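Local coordinates for putative lipoprotein (Bacteroides fragilis, PDB 3QNK) that is of unknown function but, as a putative SusD-like outer-membrane lipoprotein, probably binds glycans at the cell surface for uptake, at residues 75-80 with 127-132; 290-295 with 313-318; 418-421 with 425-428; 502-505 with 510-513. All blocks are in the same frame, centred on the assembly; numbering follows the deposited sequence.

Contact 1 of 4, residues 75-80 with 127-132; sequences DVWEDY and GGVILL. With ACT (acetate ion), chain I.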
loop_
_atom_site.group_PDB
_atom_site.type_symbol
_atom_site.label_atom_id
_atom_site.label_comp_id
_atom_site.label_asym_id
_atom_site.label_seq_id
_atom_site.Cartn_x
_atom_site.Cartn_y
_atom_site.Cartn_z
ATOM N N ASP B 75 -0.774 7.781 -3.126
ATOM C CA ASP B 75 -1.310 7.058 -1.963
ATOM C C ASP B 75 -0.945 7.728 -0.660
ATOM O O ASP B 75 -0.867 7.045 0.379
ATOM C CB ASP B 75 -0.819 5.597 -1.971
ATOM C CG ASP B 75 -1.237 4.807 -3.205
ATOM O OD1 ASP B 75 -2.459 4.606 -3.398
ATOM O OD2 ASP B 75 -0.344 4.340 -3.942
ATOM N N VAL B 76 -0.729 9.071 -0.696
ATOM C CA VAL B 76 -0.300 9.810 0.492
ATOM C C VAL B 76 -1.391 9.774 1.597
ATOM O O VAL B 76 -1.049 9.499 2.740
ATOM C CB VAL B 76 0.228 11.223 0.175
ATOM C CG1 VAL B 76 0.391 12.077 1.452
ATOM C CG2 VAL B 76 1.575 11.110 -0.533
ATOM N N TRP B 77 -2.672 9.976 1.248
ATOM C CA TRP B 77 -3.763 9.924 2.220
ATOM C C TRP B 77 -3.794 8.548 2.952
ATOM O O TRP B 77 -3.743 8.514 4.186
ATOM C CB TRP B 77 -5.106 10.217 1.528
ATOM C CG TRP B 77 -6.262 10.383 2.476
ATOM C CD1 TRP B 77 -6.946 9.395 3.113
ATOM C CD2 TRP B 77 -6.901 11.618 2.844
ATOM N NE1 TRP B 77 -7.986 9.931 3.839
ATOM C CE2 TRP B 77 -7.975 11.292 3.707
ATOM C CE3 TRP B 77 -6.658 12.973 2.545
ATOM C CZ2 TRP B 77 -8.794 12.268 4.293
ATOM C CZ3 TRP B 77 -7.468 13.939 3.124
ATOM C CH2 TRP B 77 -8.524 13.584 3.987
ATOM N N GLU B 78 -3.805 7.442 2.199
ATOM C CA GLU B 78 -3.806 6.067 2.694
ATOM C C GLU B 78 -2.596 5.751 3.604
ATOM O O GLU B 78 -2.771 5.293 4.749
ATOM C CB GLU B 78 -3.787 5.111 1.496
ATOM C CG GLU B 78 -4.047 3.650 1.837
ATOM C CD GLU B 78 -3.934 2.668 0.688
ATOM O OE1 GLU B 78 -4.065 3.086 -0.487
ATOM O OE2 GLU B 78 -3.749 1.462 0.973
ATOM N N ASP B 79 -1.382 6.007 3.086
ATOM C CA ASP B 79 -0.132 5.689 3.739
ATOM C C ASP B 79 0.208 6.540 4.958
ATOM O O ASP B 79 0.735 6.019 5.949
ATOM C CB ASP B 79 1.015 5.802 2.716
ATOM C CG ASP B 79 1.008 4.799 1.563
ATOM O OD1 ASP B 79 0.277 3.783 1.655
ATOM O OD2 ASP B 79 1.744 5.024 0.575
ATOM N N TYR B 80 -0.015 7.829 4.872
ATOM C CA TYR B 80 0.411 8.755 5.896
ATOM C C TYR B 80 -0.459 8.713 7.155
ATOM O O TYR B 80 0.052 9.008 8.231
ATOM C CB TYR B 80 0.545 10.159 5.299
ATOM C CG TYR B 80 1.890 10.313 4.625
ATOM C CD1 TYR B 80 2.191 9.617 3.456
ATOM C CD2 TYR B 80 2.918 11.012 5.240
ATOM C CE1 TYR B 80 3.456 9.686 2.875
ATOM C CE2 TYR B 80 4.193 11.063 4.684
ATOM C CZ TYR B 80 4.454 10.414 3.491
ATOM O OH TYR B 80 5.712 10.488 2.940
ATOM N N GLY B 127 -4.663 19.936 1.435
ATOM C CA GLY B 127 -5.089 21.123 2.162
ATOM C C GLY B 127 -5.545 20.667 3.519
ATOM O O GLY B 127 -4.797 19.963 4.210
ATOM N N GLY B 128 -6.776 20.976 3.886
ATOM C CA GLY B 128 -7.304 20.481 5.150
ATOM C C GLY B 128 -7.449 18.967 5.138
ATOM O O GLY B 128 -7.831 18.381 4.121
ATOM N N VAL B 129 -7.085 18.309 6.237
ATOM C CA VAL B 129 -7.180 16.841 6.392
ATOM C C VAL B 129 -7.915 16.503 7.727
ATOM O O VAL B 129 -8.281 17.409 8.479
ATOM C CB VAL B 129 -5.775 16.152 6.336
ATOM C CG1 VAL B 129 -5.089 16.365 4.997
ATOM C CG2 VAL B 129 -4.880 16.597 7.499
ATOM N N ILE B 130 -8.086 15.209 8.035
ATOM C CA ILE B 130 -8.670 14.775 9.306
ATOM C C ILE B 130 -7.566 14.845 10.350
ATOM O O ILE B 130 -6.560 14.136 10.224
ATOM C CB ILE B 130 -9.294 13.350 9.227
ATOM C CG1 ILE B 130 -10.436 13.272 8.195
ATOM C CG2 ILE B 130 -9.731 12.899 10.631
ATOM C CD1 ILE B 130 -10.668 11.953 7.717
ATOM N N LEU B 131 -7.739 15.697 11.372
ATOM C CA LEU B 131 -6.727 15.814 12.419
ATOM C C LEU B 131 -7.002 14.792 13.512
ATOM O O LEU B 131 -8.078 14.790 14.108
ATOM C CB LEU B 131 -6.640 17.237 12.992
ATOM C CG LEU B 131 -6.158 18.316 12.024
ATOM C CD1 LEU B 131 -6.290 19.695 12.651
ATOM C CD2 LEU B 131 -4.742 18.056 11.568
ATOM N N LEU B 132 -6.042 13.886 13.724
ATOM C CA LEU B 132 -6.097 12.829 14.726
ATOM C C LEU B 132 -4.894 12.920 15.660
ATOM O O LEU B 132 -3.748 12.922 15.203
ATOM C CB LEU B 132 -6.145 11.442 14.063
ATOM C CG LEU B 132 -7.312 11.150 13.149
ATOM C CD1 LEU B 132 -7.192 9.797 12.575
ATOM C CD2 LEU B 132 -8.622 11.229 13.887
HETATM C C ACT I . 8.640 13.122 3.745
HETATM O O ACT I . 9.643 13.018 2.979
HETATM O OXT ACT I . 7.970 12.054 4.221
HETATM C CH3 ACT I . 8.385 14.603 4.056
#

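Contact 2 of 4, residues 290-295 with 313-318; sequences TPATQY and EGREPR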
loop_
_atom_site.group_PDB
_atom_site.type_symbol
_atom_site.label_atom_id
_atom_site.label_comp_id
_atom_site.label_asym_id
_atom_site.label_seq_id
_atom_site.Cartn_x
_atom_site.Cartn_y
_atom_site.Cartn_z
ATOM N N THR B 290 24.548 37.627 -15.474
ATOM C CA THR B 290 23.951 38.090 -16.723
ATOM C C THR B 290 22.984 37.001 -17.189
ATOM O O THR B 290 23.244 35.837 -16.903
ATOM C CB THR B 290 25.119 38.367 -17.683
ATOM O OG1 THR B 290 25.492 39.727 -17.501
ATOM C CG2 THR B 290 24.849 38.038 -19.161
ATOM N N PRO B 291 21.875 37.301 -17.903
ATOM C CA PRO B 291 21.038 36.206 -18.407
ATOM C C PRO B 291 21.707 35.534 -19.607
ATOM O O PRO B 291 22.444 36.168 -20.383
ATOM C CB PRO B 291 19.729 36.882 -18.796
ATOM C CG PRO B 291 19.905 38.315 -18.524
ATOM C CD PRO B 291 21.357 38.597 -18.369
ATOM N N ALA B 292 21.485 34.228 -19.718
ATOM C CA ALA B 292 21.979 33.387 -20.800
ATOM C C ALA B 292 21.094 33.593 -22.049
ATOM O O ALA B 292 19.979 34.164 -21.949
ATOM C CB ALA B 292 21.937 31.929 -20.345
ATOM N N THR B 293 21.552 33.104 -23.227
ATOM C CA THR B 293 20.672 33.128 -24.398
ATOM C C THR B 293 19.473 32.196 -24.079
ATOM O O THR B 293 19.651 31.136 -23.442
ATOM C CB THR B 293 21.440 32.740 -25.668
ATOM O OG1 THR B 293 22.469 33.700 -25.890
ATOM C CG2 THR B 293 20.555 32.710 -26.910
ATOM N N GLN B 294 18.254 32.634 -24.443
ATOM C CA GLN B 294 17.032 31.851 -24.204
ATOM C C GLN B 294 16.737 31.056 -25.448
ATOM O O GLN B 294 16.710 31.631 -26.542
ATOM C CB GLN B 294 15.843 32.754 -23.827
ATOM C CG GLN B 294 16.074 33.741 -22.686
ATOM C CD GLN B 294 16.292 33.070 -21.376
ATOM O OE1 GLN B 294 15.350 32.701 -20.689
ATOM N NE2 GLN B 294 17.548 32.903 -21.000
ATOM N N TYR B 295 16.512 29.736 -25.303
ATOM C CA TYR B 295 16.271 28.882 -26.469
ATOM C C TYR B 295 14.875 28.304 -26.541
ATOM O O TYR B 295 14.504 27.859 -27.614
ATOM C CB TYR B 295 17.285 27.740 -26.498
ATOM C CG TYR B 295 18.696 28.222 -26.731
ATOM C CD1 TYR B 295 19.501 28.621 -25.670
ATOM C CD2 TYR B 295 19.235 28.271 -28.017
ATOM C CE1 TYR B 295 20.803 29.073 -25.879
ATOM C CE2 TYR B 295 20.538 28.704 -28.236
ATOM C CZ TYR B 295 21.314 29.116 -27.165
ATOM O OH TYR B 295 22.597 29.554 -27.372
ATOM N N GLU B 313 28.324 26.855 -22.191
ATOM C CA GLU B 313 29.522 27.586 -21.808
ATOM C C GLU B 313 29.182 28.790 -20.909
ATOM O O GLU B 313 28.144 29.424 -21.064
ATOM C CB GLU B 313 30.241 28.075 -23.093
ATOM C CG GLU B 313 31.106 27.035 -23.811
ATOM C CD GLU B 313 31.341 27.206 -25.308
ATOM O OE1 GLU B 313 31.283 28.359 -25.796
ATOM O OE2 GLU B 313 31.599 26.183 -25.992
ATOM N N GLY B 314 30.078 29.084 -19.989
ATOM C CA GLY B 314 30.076 30.256 -19.111
ATOM C C GLY B 314 28.990 30.436 -18.078
ATOM O O GLY B 314 28.828 31.547 -17.549
ATOM N N ARG B 315 28.285 29.344 -17.745
ATOM C CA ARG B 315 27.182 29.360 -16.780
ATOM C C ARG B 315 27.670 29.417 -15.343
ATOM O O ARG B 315 28.849 29.152 -15.072
ATOM C CB ARG B 315 26.311 28.110 -16.968
ATOM C CG ARG B 315 25.568 28.018 -18.293
ATOM C CD ARG B 315 24.643 29.181 -18.621
ATOM N NE ARG B 315 24.038 28.909 -19.914
ATOM C CZ ARG B 315 22.754 28.635 -20.095
ATOM N NH1 ARG B 315 21.897 28.742 -19.087
ATOM N NH2 ARG B 315 22.303 28.307 -21.301
ATOM N N GLU B 316 26.767 29.782 -14.416
ATOM C CA GLU B 316 27.082 29.832 -12.981
ATOM C C GLU B 316 27.242 28.371 -12.415
ATOM O O GLU B 316 26.675 27.445 -13.007
ATOM C CB GLU B 316 26.009 30.624 -12.229
ATOM C CG GLU B 316 24.625 30.004 -12.295
ATOM C CD GLU B 316 24.036 29.572 -10.962
ATOM O OE1 GLU B 316 24.785 29.073 -10.087
ATOM O OE2 GLU B 316 22.801 29.720 -10.809
ATOM N N PRO B 317 28.019 28.127 -11.314
ATOM C CA PRO B 317 28.280 26.739 -10.869
ATOM C C PRO B 317 27.073 25.796 -10.724
ATOM O O PRO B 317 27.225 24.610 -11.022
ATOM C CB PRO B 317 28.964 26.941 -9.513
ATOM C CG PRO B 317 29.708 28.213 -9.664
ATOM C CD PRO B 317 28.810 29.088 -10.502
ATOM N N ARG B 318 25.884 26.296 -10.296
ATOM C CA ARG B 318 24.698 25.444 -10.069
ATOM C C ARG B 318 24.208 24.819 -11.361
ATOM O O ARG B 318 23.553 23.777 -11.315
ATOM C CB ARG B 318 23.564 26.199 -9.370
ATOM C CG ARG B 318 23.891 26.603 -7.933
ATOM C CD ARG B 318 22.833 27.480 -7.298
ATOM N NE ARG B 318 22.673 28.755 -7.991
ATOM C CZ ARG B 318 21.901 29.749 -7.566
ATOM N NH1 ARG B 318 21.227 29.639 -6.437
ATOM N NH2 ARG B 318 21.805 30.865 -8.264
#

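Contact 3 of 4, residues 418-421 with 425-428; sequences IRQR and PDLT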
loop_
_atom_site.group_PDB
_atom_site.type_symbol
_atom_site.label_atom_id
_atom_site.label_comp_id
_atom_site.label_asym_id
_atom_site.label_seq_id
_atom_site.Cartn_x
_atom_site.Cartn_y
_atom_site.Cartn_z
ATOM N N ILE B 418 22.871 33.399 -0.826
ATOM C CA ILE B 418 22.739 32.245 -1.727
ATOM C C ILE B 418 23.541 32.482 -3.032
ATOM O O ILE B 418 24.220 31.562 -3.524
ATOM C CB ILE B 418 21.243 31.950 -1.967
ATOM C CG1 ILE B 418 20.532 31.550 -0.648
ATOM C CG2 ILE B 418 21.000 30.922 -3.072
ATOM C CD1 ILE B 418 21.230 30.514 0.228
ATOM N N ARG B 419 23.487 33.718 -3.551
ATOM C CA ARG B 419 24.224 34.116 -4.748
ATOM C C ARG B 419 25.722 34.230 -4.452
ATOM O O ARG B 419 26.541 33.817 -5.271
ATOM C CB ARG B 419 23.715 35.459 -5.309
ATOM C CG ARG B 419 22.222 35.617 -5.364
ATOM C CD ARG B 419 21.919 36.805 -6.234
ATOM N NE ARG B 419 21.562 36.324 -7.559
ATOM C CZ ARG B 419 22.134 36.703 -8.686
ATOM N NH1 ARG B 419 23.061 37.642 -8.685
ATOM N NH2 ARG B 419 21.769 36.167 -9.820
ATOM N N GLN B 420 26.081 34.808 -3.307
ATOM C CA GLN B 420 27.487 34.934 -2.928
ATOM C C GLN B 420 28.156 33.570 -2.865
ATOM O O GLN B 420 29.305 33.458 -3.278
ATOM C CB GLN B 420 27.669 35.655 -1.571
ATOM C CG GLN B 420 27.601 37.187 -1.637
ATOM C CD GLN B 420 27.445 37.847 -0.260
ATOM O OE1 GLN B 420 26.571 38.741 -0.042
ATOM N NE2 GLN B 420 28.318 37.437 0.692
ATOM N N ARG B 421 27.414 32.516 -2.433
ATOM C CA ARG B 421 28.075 31.235 -2.253
ATOM C C ARG B 421 28.363 30.498 -3.562
ATOM O O ARG B 421 29.098 29.511 -3.511
ATOM C CB ARG B 421 27.419 30.333 -1.183
ATOM C CG ARG B 421 26.361 29.459 -1.652
ATOM C CD ARG B 421 26.714 28.017 -1.929
ATOM N NE ARG B 421 25.421 27.350 -1.871
ATOM C CZ ARG B 421 25.091 26.499 -0.917
ATOM N NH1 ARG B 421 26.017 26.040 -0.081
ATOM N NH2 ARG B 421 23.850 26.052 -0.823
ATOM N N PRO B 425 27.111 37.907 -8.572
ATOM C CA PRO B 425 27.072 39.257 -7.999
ATOM C C PRO B 425 25.737 39.538 -7.281
ATOM O O PRO B 425 24.721 38.938 -7.584
ATOM C CB PRO B 425 27.286 40.157 -9.220
ATOM C CG PRO B 425 26.808 39.380 -10.353
ATOM C CD PRO B 425 27.136 37.956 -10.047
ATOM N N ASP B 426 25.761 40.434 -6.316
ATOM C CA ASP B 426 24.584 40.773 -5.531
ATOM C C ASP B 426 23.468 41.427 -6.346
ATOM O O ASP B 426 23.715 42.194 -7.282
ATOM C CB ASP B 426 24.983 41.691 -4.362
ATOM C CG ASP B 426 25.659 40.950 -3.210
ATOM O OD1 ASP B 426 25.831 39.694 -3.314
ATOM O OD2 ASP B 426 25.996 41.607 -2.196
ATOM N N LEU B 427 22.223 41.081 -6.001
ATOM C CA LEU B 427 21.034 41.744 -6.516
ATOM C C LEU B 427 21.025 43.151 -5.880
ATOM O O LEU B 427 21.391 43.336 -4.701
ATOM C CB LEU B 427 19.758 40.967 -6.185
ATOM C CG LEU B 427 19.620 39.572 -6.820
ATOM C CD1 LEU B 427 18.428 38.857 -6.287
ATOM C CD2 LEU B 427 19.528 39.633 -8.346
ATOM N N THR B 428 20.648 44.131 -6.683
ATOM C CA THR B 428 20.636 45.555 -6.382
ATOM C C THR B 428 19.195 46.099 -6.264
ATOM O O THR B 428 18.984 47.171 -5.675
ATOM C CB THR B 428 21.402 46.160 -7.546
ATOM O OG1 THR B 428 22.784 46.042 -7.247
ATOM C CG2 THR B 428 21.022 47.588 -7.870
#

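Contact 4 of 4, residues 502-505 with 510-513; sequences HDEI and VLKQ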
loop_
_atom_site.group_PDB
_atom_site.type_symbol
_atom_site.label_atom_id
_atom_site.label_comp_id
_atom_site.label_asym_id
_atom_site.label_seq_id
_atom_site.Cartn_x
_atom_site.Cartn_y
_atom_site.Cartn_z
ATOM N N HIS B 502 -11.656 9.049 -4.173
ATOM C CA HIS B 502 -13.106 8.841 -4.284
ATOM C C HIS B 502 -13.680 7.886 -3.259
ATOM O O HIS B 502 -14.719 8.188 -2.668
ATOM C CB HIS B 502 -13.442 8.316 -5.674
ATOM C CG HIS B 502 -14.904 8.075 -5.904
ATOM N ND1 HIS B 502 -15.792 9.124 -6.107
ATOM C CD2 HIS B 502 -15.592 6.908 -5.944
ATOM C CE1 HIS B 502 -16.961 8.560 -6.324
ATOM N NE2 HIS B 502 -16.896 7.230 -6.214
ATOM N N ASP B 503 -13.032 6.726 -3.073
ATOM C CA ASP B 503 -13.524 5.690 -2.170
ATOM C C ASP B 503 -13.559 6.179 -0.739
ATOM O O ASP B 503 -14.421 5.750 0.026
ATOM C CB ASP B 503 -12.687 4.406 -2.301
ATOM C CG ASP B 503 -12.990 3.564 -3.530
ATOM O OD1 ASP B 503 -13.949 3.913 -4.274
ATOM O OD2 ASP B 503 -12.302 2.534 -3.728
ATOM N N GLU B 504 -12.654 7.110 -0.397
ATOM C CA GLU B 504 -12.558 7.714 0.928
ATOM C C GLU B 504 -13.765 8.638 1.179
ATOM O O GLU B 504 -14.376 8.583 2.255
ATOM C CB GLU B 504 -11.237 8.468 1.046
ATOM C CG GLU B 504 -10.685 8.493 2.450
ATOM C CD GLU B 504 -10.096 7.208 2.997
ATOM O OE1 GLU B 504 -9.819 6.283 2.197
ATOM O OE2 GLU B 504 -9.873 7.148 4.230
ATOM N N ILE B 505 -14.120 9.450 0.164
ATOM C CA ILE B 505 -15.237 10.398 0.182
ATOM C C ILE B 505 -16.590 9.677 0.284
ATOM O O ILE B 505 -17.459 10.179 0.986
ATOM C CB ILE B 505 -15.212 11.278 -1.103
ATOM C CG1 ILE B 505 -13.993 12.178 -1.174
ATOM C CG2 ILE B 505 -16.523 12.064 -1.300
ATOM C CD1 ILE B 505 -13.947 13.306 -0.173
ATOM N N VAL B 510 -19.587 13.038 6.053
ATOM C CA VAL B 510 -18.963 14.274 6.513
ATOM C C VAL B 510 -17.684 14.630 5.735
ATOM O O VAL B 510 -17.272 15.796 5.740
ATOM C CB VAL B 510 -18.713 14.235 8.036
ATOM C CG1 VAL B 510 -20.003 13.958 8.780
ATOM C CG2 VAL B 510 -17.662 13.202 8.410
ATOM N N LEU B 511 -17.072 13.649 5.075
ATOM C CA LEU B 511 -15.853 13.877 4.309
ATOM C C LEU B 511 -16.198 14.511 2.959
ATOM O O LEU B 511 -16.939 13.932 2.152
ATOM C CB LEU B 511 -15.067 12.571 4.143
ATOM C CG LEU B 511 -13.577 12.716 3.920
ATOM C CD1 LEU B 511 -12.905 13.314 5.109
ATOM C CD2 LEU B 511 -12.958 11.386 3.593
ATOM N N LYS B 512 -15.704 15.749 2.765
ATOM C CA LYS B 512 -15.936 16.588 1.594
ATOM C C LYS B 512 -14.706 16.638 0.677
ATOM O O LYS B 512 -13.565 16.674 1.135
ATOM C CB LYS B 512 -16.339 18.001 2.007
ATOM C CG LYS B 512 -17.722 18.055 2.655
ATOM C CD LYS B 512 -18.236 19.501 2.866
ATOM C CE LYS B 512 -17.338 20.454 3.642
ATOM N NZ LYS B 512 -18.111 21.597 4.210
ATOM N N GLN B 513 -14.961 16.591 -0.624
ATOM C CA GLN B 513 -13.968 16.628 -1.681
ATOM C C GLN B 513 -13.450 18.042 -1.857
ATOM O O GLN B 513 -14.127 18.994 -1.480
ATOM C CB GLN B 513 -14.615 16.124 -2.999
ATOM C CG GLN B 513 -13.699 15.999 -4.209
ATOM C CD GLN B 513 -12.459 15.177 -3.928
ATOM O OE1 GLN B 513 -11.422 15.695 -3.515
ATOM N NE2 GLN B 513 -12.553 13.873 -4.123
#

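Contact 1 of 4, residues 75-80 with 127-132
Tyr80 OH donates to OXT of an acetate ion over 3.0 Å, with the acceptor in the plane of the phenol ring at its edge, while three residues earlier on the same helix Trp77 reaches across to Val129 and Ile130. The acetate probably comes from the crystallisation liquor, and a phosphate of similar origin adds a weak bond to the same hydroxyl. Trp77 holds its CG anti to the backbone N (chi1 -172°), a torsion that carries the six-membered half of the indole to the other segment even though CB itself does not head that way. There CZ3 of Trp77 lies 3.9 Å from Val129 CG1, and CZ2 of Trp77 lies 3.9 Å from Ile130 CD1; both methyls come up to the ring obliquely. The indole and Val129 run past one another head to tail, whereas Ile130 crosses the indole nearly perpendicularly. Within the alpha-alpha superhelix of this SusD-family protein, the contact joins the first turn of helix 76-93 to the loop leaving helix 101-126. Gly127 begins that loop by abandoning helical geometry with a positive phi of 90°. Tyr81 and Tyr126 pack edge-to-face with the indole, and their hydroxyls take hydrogen bonds from Ile130 N and Trp77 N respectively. At the start of the helix, Asp79 N bonds to Asp75 O over 2.9 Å.

Contact 2 of 4, residues 290-295 with 313-318
Arg315 reaches Ala292 from a loop that leads into the N-cap of helix 317-322, in the alpha-alpha superhelix of this SusD-family protein. From CB, its CG stands anti to the carbonyl carbon, and the chain then bends at chi2 (-57°), which turns the guanidinium towards residues 290-295. CD continues the chain to NE, which passes 3.7 Å from Ala292 CB. Farther out, CZ and NH1 of Arg315 both lie 3.4 Å from the same Ala292 CB, because this methyl sits over the centre of the guanidinium, 3.3 Å above its plane. The contact is thus a methyl laid on a flat cation. The N-H groups of Arg315 point elsewhere: NH1 donates to Ile281 O, NH2 makes a weak bond to Ile311 O, and Phe319 adds a cation-pi contact. Within the segment of Ala292, Gln294 NE2 donates to Ala292 O over 2.9 Å, from above the carbonyl plane, and also to Asp282 O. Next after Arg315, Glu316 is the N-cap, its OE1 accepting from Arg318 N. Arg318 also grips this carboxylate side-on, forming a salt bridge of 3.0 Å between NH2 and Glu316 OE2, and it has further salt bridges to Glu442 and Glu446. In this grip, Arg318 NE donates to the syn lone pair of Glu316 OE1 over 3.0 Å, nearly in the guanidinium plane.

Contact 3 of 4, residues 418-421 with 425-428
Arg419 and Gln420, near the C-terminal end of helix 408-420, face Asp426 and Pro425 of the chain coming back past them. The two segments run in roughly opposite directions, with CA of Arg419 6.7 Å from CA of Asp426, and CA of Gln420 at the same 6.7 Å from CA of Pro425. This is a tight reversal between two helices of the alpha-alpha superhelix, since the loop goes on to helix 432-446. The CB of Arg419 points at the loop, and the bend at chi3 (99°) brings the face of its guanidinium against Leu427, whose chain it crosses at about a right angle. Leu427 CD2 lies over the centre of the guanidinium, 3.8 Å above its plane, and CG of Leu427 is 3.6 Å from Arg419 CD. NH1 lies close to Pro425 O, near the guanidinium plane, in a strongly bent and, as modelled, implausibly short bond that is doubtful. The other two nitrogens are committed to acidic partners, NH2 forming a salt bridge with Glu285 and NE one with Glu442, and together these would hold the flat group in its orientation. Leu427 is held in turn from the helix, its N bonding to Asn416 OD1 and its O to Arg412 NH1. On the exposed side Gln420 meets Asp426 with amide and carboxylate planes 36° apart. Gln420 CG approaches Asp426 OD1 at 3.5 Å, and as modelled the amide OE1 faces the same carboxylate oxygen at 3.5 Å, two acceptors with no bond between them.

Contact 4 of 4, residues 502-505 with 510-513
Ile505 and Gln513 cross at about a right angle, and beside them Leu511 meets Glu504 at a slant; these side chains meet where the C-terminal tail lies back against the short helix 502-507, at the C-terminal end of the SusD-family alpha-alpha superhelix. The loop after this helix brings CA of Leu511 within 5.4 Å of CA of Ile505. Ile505 extends its CG1 anti to the carbonyl carbon (chi1 -65°), so that CD1 reaches the peptide between Lys512 and Gln513: it sits 3.5 Å from Lys512 C and 3.5 Å from Gln513 N. The same methyl touches Leu511 CG more loosely, at 4.2 Å. Gln513 sets out with CG anti to its own N and bends at chi2 (53°), bringing its amide nitrogen back over Ile505. That nitrogen, NE2, has its polar partner elsewhere, donating to Val500 O just ahead of the helix, and the same nitrogen lies 3.7 Å from Ile505 CG1. Leu511, whose CB points at the helix, lays CD2 mainly against Glu504. Here CD2 of Leu511 is 3.9 Å from Glu504 CG. Glu504 sends its carboxylate to a salt bridge with Arg507. Farther along, Leu511 also packs on Arg146, whose NH1 bonds to Lys512 O. Another face of the helix belongs to the dimer: Asp503 OD1 hydrogen-bonds to Ser57 OG of the second subunit, and Asp503 packs on Trp58 of that subunit. On the tail side, Leu511 CD2 also approaches the Glu504 carbonyl, 3.4 Å from its O.

How the contacts relate
Along the chain the four contacts close one after another, but in space they form two pairs on opposite sides of the chain's centre. Contacts 1 and 4, with centres 12 Å apart, touch where helix 76-93 and the loop after helix 101-126 meet helix 502-507 and the C-terminal tail, through Trp77 with Glu504 and Ile130 with Leu511. The early and late parts of the sequence thus join there. Contacts 2 and 3, with centres 15 Å apart, touch through Arg318 and Ile418 and share Glu442 of helix 432-446, which pairs with Arg318 and Arg419. About 47 Å separates the centre of contact 4 from those of contacts 2 and 3.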